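PDB 4OUQ: DUF4783 domain-containing protein from Bacteroides fragilis, which is of unknown function but belongs to the NTF2-like superfamily, whose cone-shaped alpha-plus-beta fold serves many different roles in other proteins. Local coordinates for residues Gly7-Val10 with Ala11-Gly15; Thr77-Ala81 with Asn82-Arg86. All coordinates share one frame; numbering follows the deposited sequence.

Overall arrangement
Interactions 1 and 2 lie on the two layers of one small alpha-plus-beta domain, their centres about 13 Å apart. Interaction 1 takes in nearly all of helix 6-14, which packs on the curved six-stranded sheet, and the glycine that ends it; interaction 2 is the tip of the hairpin formed by strands 72-80 and 83-94 of that sheet. The layers meet where Phe12 O of the helix lies 3.5 Å from Leu78 CD1 of the hairpin, a packing contact. Phe60 of strand 57-67 bridges the two, touching the side chains of Val9 and Phe12 as well as Leu78. Helix and sheet laid together in this manner are consistent with the NTF2-like clan.

Interaction 1: residues Gly7-Val10 with Ala11-Gly15; sequences GVVV and AFKKG
Val8 and Phe12, one helical turn apart, run side by side in the same direction, and the valine methyl CG1 rests 3.8 Å from ring atom CE2. That methyl reaches the ring because it stands anti to the backbone N (chi1 168°), swung toward the later turn. Their common surface faces the sheet: Phe12 meets the ring of Phe60 and the side chain of Ile87, while Val8 touches Phe91 and, on helix 17-21, Leu20.

Two further apolar contacts use the aliphatic parts of lysines. Val9 CG1 lies 3.7 Å from Lys13 CE, and the lysine then bends at its last torsion (chi4 -73°) as its ammonium goes on to the carbonyl oxygen of Phe60. Val10 CG1 approaches Lys14 CE at 3.9 Å; here the bend comes one bond earlier, and NZ forms a salt bridge with Glu19 of the following helix.

Backbone bonds tie the turns together. Ala11 N donates to Gly7 O, Phe12 N to Val8 O and Lys13 N to Val9 O, each at 3.0 Å. The last of the series, Lys14 N to Val10 O, stretches to 3.3 Å with an N-H...O angle of 140°, as the helix approaches its end. Gly15 N turns back to Phe12 O at 3.1 Å, and its positive phi takes the chain out of the helix. The arrangement is that of an amphipathic alpha-helix, lying on a beta-sheet and closed by a Schellman motif.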
loop_
_atom_site.group_PDB
_atom_site.type_symbol
_atom_site.label_atom_id
_atom_site.label_comp_id
_atom_site.label_asym_id
_atom_site.label_seq_id
_atom_site.Cartn_x
_atom_site.Cartn_y
_atom_site.Cartn_z
ATOM N N GLY A 7 -0.678 -11.100 2.903
ATOM C CA GLY A 7 -1.688 -10.734 1.977
ATOM C C GLY A 7 -1.507 -9.374 1.306
ATOM O O GLY A 7 -1.999 -9.145 0.212
ATOM N N VAL A 8 -0.872 -8.444 2.007
ATOM C CA VAL A 8 -0.599 -7.130 1.464
ATOM C C VAL A 8 0.383 -7.220 0.310
ATOM O O VAL A 8 0.184 -6.628 -0.714
ATOM C CB VAL A 8 -0.115 -6.207 2.553
ATOM C CG1 VAL A 8 0.456 -4.922 1.963
ATOM C CG2 VAL A 8 -1.299 -5.919 3.528
ATOM N N VAL A 9 1.447 -7.979 0.543
ATOM C CA VAL A 9 2.512 -8.138 -0.461
ATOM C C VAL A 9 1.920 -8.848 -1.687
ATOM O O VAL A 9 2.155 -8.455 -2.800
ATOM C CB VAL A 9 3.677 -8.941 0.104
ATOM C CG1 VAL A 9 4.706 -9.201 -0.998
ATOM C CG2 VAL A 9 4.330 -8.215 1.260
ATOM N N VAL A 10 1.110 -9.870 -1.460
ATOM C CA VAL A 10 0.443 -10.603 -2.550
ATOM C C VAL A 10 -0.461 -9.692 -3.329
ATOM O O VAL A 10 -0.470 -9.701 -4.553
ATOM C CB VAL A 10 -0.334 -11.841 -1.998
ATOM C CG1 VAL A 10 -1.168 -12.476 -3.097
ATOM C CG2 VAL A 10 0.651 -12.833 -1.334
ATOM N N ALA A 11 -1.222 -8.858 -2.621
ATOM C CA ALA A 11 -2.130 -7.935 -3.313
ATOM C C ALA A 11 -1.373 -6.925 -4.180
ATOM O O ALA A 11 -1.746 -6.689 -5.324
ATOM C CB ALA A 11 -3.022 -7.238 -2.299
ATOM N N PHE A 12 -0.305 -6.383 -3.674
ATOM C CA PHE A 12 0.514 -5.441 -4.478
ATOM C C PHE A 12 1.130 -6.142 -5.673
ATOM O O PHE A 12 1.144 -5.586 -6.766
ATOM C CB PHE A 12 1.590 -4.801 -3.645
ATOM C CG PHE A 12 1.137 -3.553 -2.892
ATOM C CD1 PHE A 12 0.821 -2.343 -3.585
ATOM C CD2 PHE A 12 1.141 -3.526 -1.546
ATOM C CE1 PHE A 12 0.382 -1.224 -2.874
ATOM C CE2 PHE A 12 0.764 -2.366 -0.828
ATOM C CZ PHE A 12 0.348 -1.266 -1.498
ATOM N N LYS A 13 1.610 -7.366 -5.499
ATOM C CA LYS A 13 2.217 -8.108 -6.596
ATOM C C LYS A 13 1.244 -8.312 -7.799
ATOM O O LYS A 13 1.677 -8.416 -8.992
ATOM C CB LYS A 13 2.693 -9.477 -6.089
ATOM C CG LYS A 13 4.019 -9.465 -5.332
ATOM C CD LYS A 13 4.338 -10.837 -4.734
ATOM C CE LYS A 13 5.733 -10.862 -4.136
ATOM N NZ LYS A 13 6.768 -10.879 -5.200
ATOM N N LYS A 14 -0.061 -8.379 -7.506
ATOM C CA LYS A 14 -1.114 -8.547 -8.532
ATOM C C LYS A 14 -1.817 -7.238 -8.943
ATOM O O LYS A 14 -2.656 -7.235 -9.871
ATOM C CB LYS A 14 -2.156 -9.512 -7.999
ATOM C CG LYS A 14 -1.581 -10.846 -7.631
ATOM C CD LYS A 14 -2.645 -11.880 -7.403
ATOM C CE LYS A 14 -3.401 -11.630 -6.123
ATOM N NZ LYS A 14 -4.260 -12.806 -5.915
ATOM N N GLY A 15 -1.539 -6.123 -8.238
ATOM C CA GLY A 15 -2.268 -4.902 -8.431
ATOM C C GLY A 15 -3.741 -5.078 -8.151
ATOM O O GLY A 15 -4.591 -4.630 -8.904
#

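Interaction 2: residues Thr77-Ala81 with Asn82-Arg86; sequences TLTTA and NGNFR
Thr80 meets the far side of the hairpin turn with every atom of its side chain. Its CB sits 3.4 Å from Gly83 O. From there OG1, placed between the backbone N and carbonyl carbon (chi1 81°), does two jobs: it donates to Gly83 O at 2.7 Å, in the carbonyl plane and on a lone pair, and accepts from Asn82 N at 3.0 Å. The same oxygen lies in the plane of the Phe85 ring, at the edge by CE1. The remaining branch, CG2, leans on Phe85 CD1 at 3.8 Å, the two side chains crossing at about a right angle. A single hydroxyl thus grips both the amide within the turn and the carbonyl that leaves it.

The backbone closes the turn with Gly83 N bonded to Thr80 O at 3.0 Å; the return bond from Thr80 N to Gly83 O is weak. Farther along, Leu78 and Phe85 form a hydrogen-bonded antiparallel pair with both bonds 2.8 Å long, and their side chains share the face that carries Thr80. Phe51 meets the Phe85 ring edge-to-face there, and Leu78 reaches Val57 and Phe60.

On the other face, Asn84 OD1 lies 3.4 Å from the Thr79 methyl CG2, the side chains running alongside, while its ND2 comes near Thr77 CG2. The hydroxyls of Thr77 and Thr79 turn instead to Asn63 and Ser58 of the adjoining strand. With Ala81 and Asn82 at the middle of a type I turn from Thr80 to Gly83, and positive phi at Gly83, this is a tight beta-hairpin joining strands 72-80 and 83-94, neighbours inside the sheet, consistent with an NTF2-like fold.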
loop_
_atom_site.group_PDB
_atom_site.type_symbol
_atom_site.label_atom_id
_atom_site.label_comp_id
_atom_site.label_asym_id
_atom_site.label_seq_id
_atom_site.Cartn_x
_atom_site.Cartn_y
_atom_site.Cartn_z
ATOM N N THR A 77 9.317 -2.009 -4.168
ATOM C CA THR A 77 9.344 -1.489 -5.533
ATOM C C THR A 77 8.298 -2.229 -6.345
ATOM O O THR A 77 8.305 -3.489 -6.405
ATOM C CB THR A 77 10.763 -1.627 -6.164
ATOM O OG1 THR A 77 11.719 -0.878 -5.351
ATOM C CG2 THR A 77 10.759 -1.103 -7.555
ATOM N N LEU A 78 7.369 -1.460 -6.923
ATOM C CA LEU A 78 6.290 -1.944 -7.767
ATOM C C LEU A 78 6.679 -1.745 -9.218
ATOM O O LEU A 78 7.091 -0.641 -9.603
ATOM C CB LEU A 78 5.040 -1.130 -7.473
ATOM C CG LEU A 78 3.731 -1.572 -8.107
ATOM C CD1 LEU A 78 3.242 -2.839 -7.391
ATOM C CD2 LEU A 78 2.692 -0.470 -8.117
ATOM N N THR A 79 6.689 -2.824 -9.987
ATOM C CA THR A 79 7.003 -2.741 -11.423
ATOM C C THR A 79 5.679 -2.737 -12.200
ATOM O O THR A 79 4.742 -3.440 -11.866
ATOM C CB THR A 79 7.939 -3.874 -11.863
ATOM O OG1 THR A 79 7.296 -5.168 -11.737
ATOM C CG2 THR A 79 9.176 -3.850 -11.081
ATOM N N THR A 80 5.557 -1.811 -13.163
ATOM C CA THR A 80 4.350 -1.657 -13.918
ATOM C C THR A 80 4.647 -1.426 -15.434
ATOM O O THR A 80 5.795 -1.113 -15.818
ATOM C CB THR A 80 3.483 -0.472 -13.418
ATOM O OG1 THR A 80 3.999 0.757 -13.949
ATOM C CG2 THR A 80 3.464 -0.357 -11.883
ATOM N N ALA A 81 3.574 -1.430 -16.226
ATOM C CA ALA A 81 3.666 -1.137 -17.672
ATOM C C ALA A 81 4.195 0.275 -17.929
ATOM O O ALA A 81 4.656 0.555 -19.019
ATOM C CB ALA A 81 2.331 -1.273 -18.302
ATOM N N ASN A 82 4.037 1.152 -16.923
ATOM C CA ASN A 82 4.528 2.573 -16.966
ATOM C C ASN A 82 5.751 2.832 -16.124
ATOM O O ASN A 82 6.060 3.988 -15.789
ATOM C CB ASN A 82 3.398 3.535 -16.575
ATOM C CG ASN A 82 2.218 3.433 -17.506
ATOM O OD1 ASN A 82 2.362 3.201 -18.696
ATOM N ND2 ASN A 82 1.033 3.561 -16.947
ATOM N N GLY A 83 6.494 1.761 -15.807
ATOM C CA GLY A 83 7.704 1.867 -15.083
ATOM C C GLY A 83 7.519 1.647 -13.583
ATOM O O GLY A 83 6.490 1.138 -13.123
ATOM N N ASN A 84 8.586 1.898 -12.843
ATOM C CA ASN A 84 8.642 1.522 -11.430
ATOM C C ASN A 84 8.116 2.612 -10.507
ATOM O O ASN A 84 8.306 3.841 -10.782
ATOM C CB ASN A 84 10.073 1.191 -10.993
ATOM C CG ASN A 84 10.620 -0.099 -11.600
ATOM O OD1 ASN A 84 9.977 -0.785 -12.416
ATOM N ND2 ASN A 84 11.826 -0.428 -11.204
ATOM N N PHE A 85 7.533 2.164 -9.404
ATOM C CA PHE A 85 7.100 3.034 -8.297
ATOM C C PHE A 85 7.686 2.496 -7.014
ATOM O O PHE A 85 7.633 1.276 -6.774
ATOM C CB PHE A 85 5.571 3.075 -8.194
ATOM C CG PHE A 85 4.879 3.690 -9.387
ATOM C CD1 PHE A 85 4.716 2.957 -10.585
ATOM C CD2 PHE A 85 4.400 4.994 -9.357
ATOM C CE1 PHE A 85 4.087 3.515 -11.660
ATOM C CE2 PHE A 85 3.754 5.530 -10.418
ATOM C CZ PHE A 85 3.620 4.806 -11.592
ATOM N N ARG A 86 8.061 3.409 -6.117
ATOM C CA ARG A 86 8.497 3.081 -4.806
ATOM C C ARG A 86 7.300 3.215 -3.853
ATOM O O ARG A 86 6.613 4.204 -3.890
ATOM C CB ARG A 86 9.582 3.992 -4.431
ATOM C CG ARG A 86 10.968 3.508 -4.907
ATOM C CD ARG A 86 11.692 2.590 -3.906
ATOM N NE ARG A 86 11.924 3.312 -2.656
ATOM C CZ ARG A 86 11.026 3.408 -1.706
ATOM N NH1 ARG A 86 9.925 2.600 -1.687
ATOM N NH2 ARG A 86 11.265 4.191 -0.699
#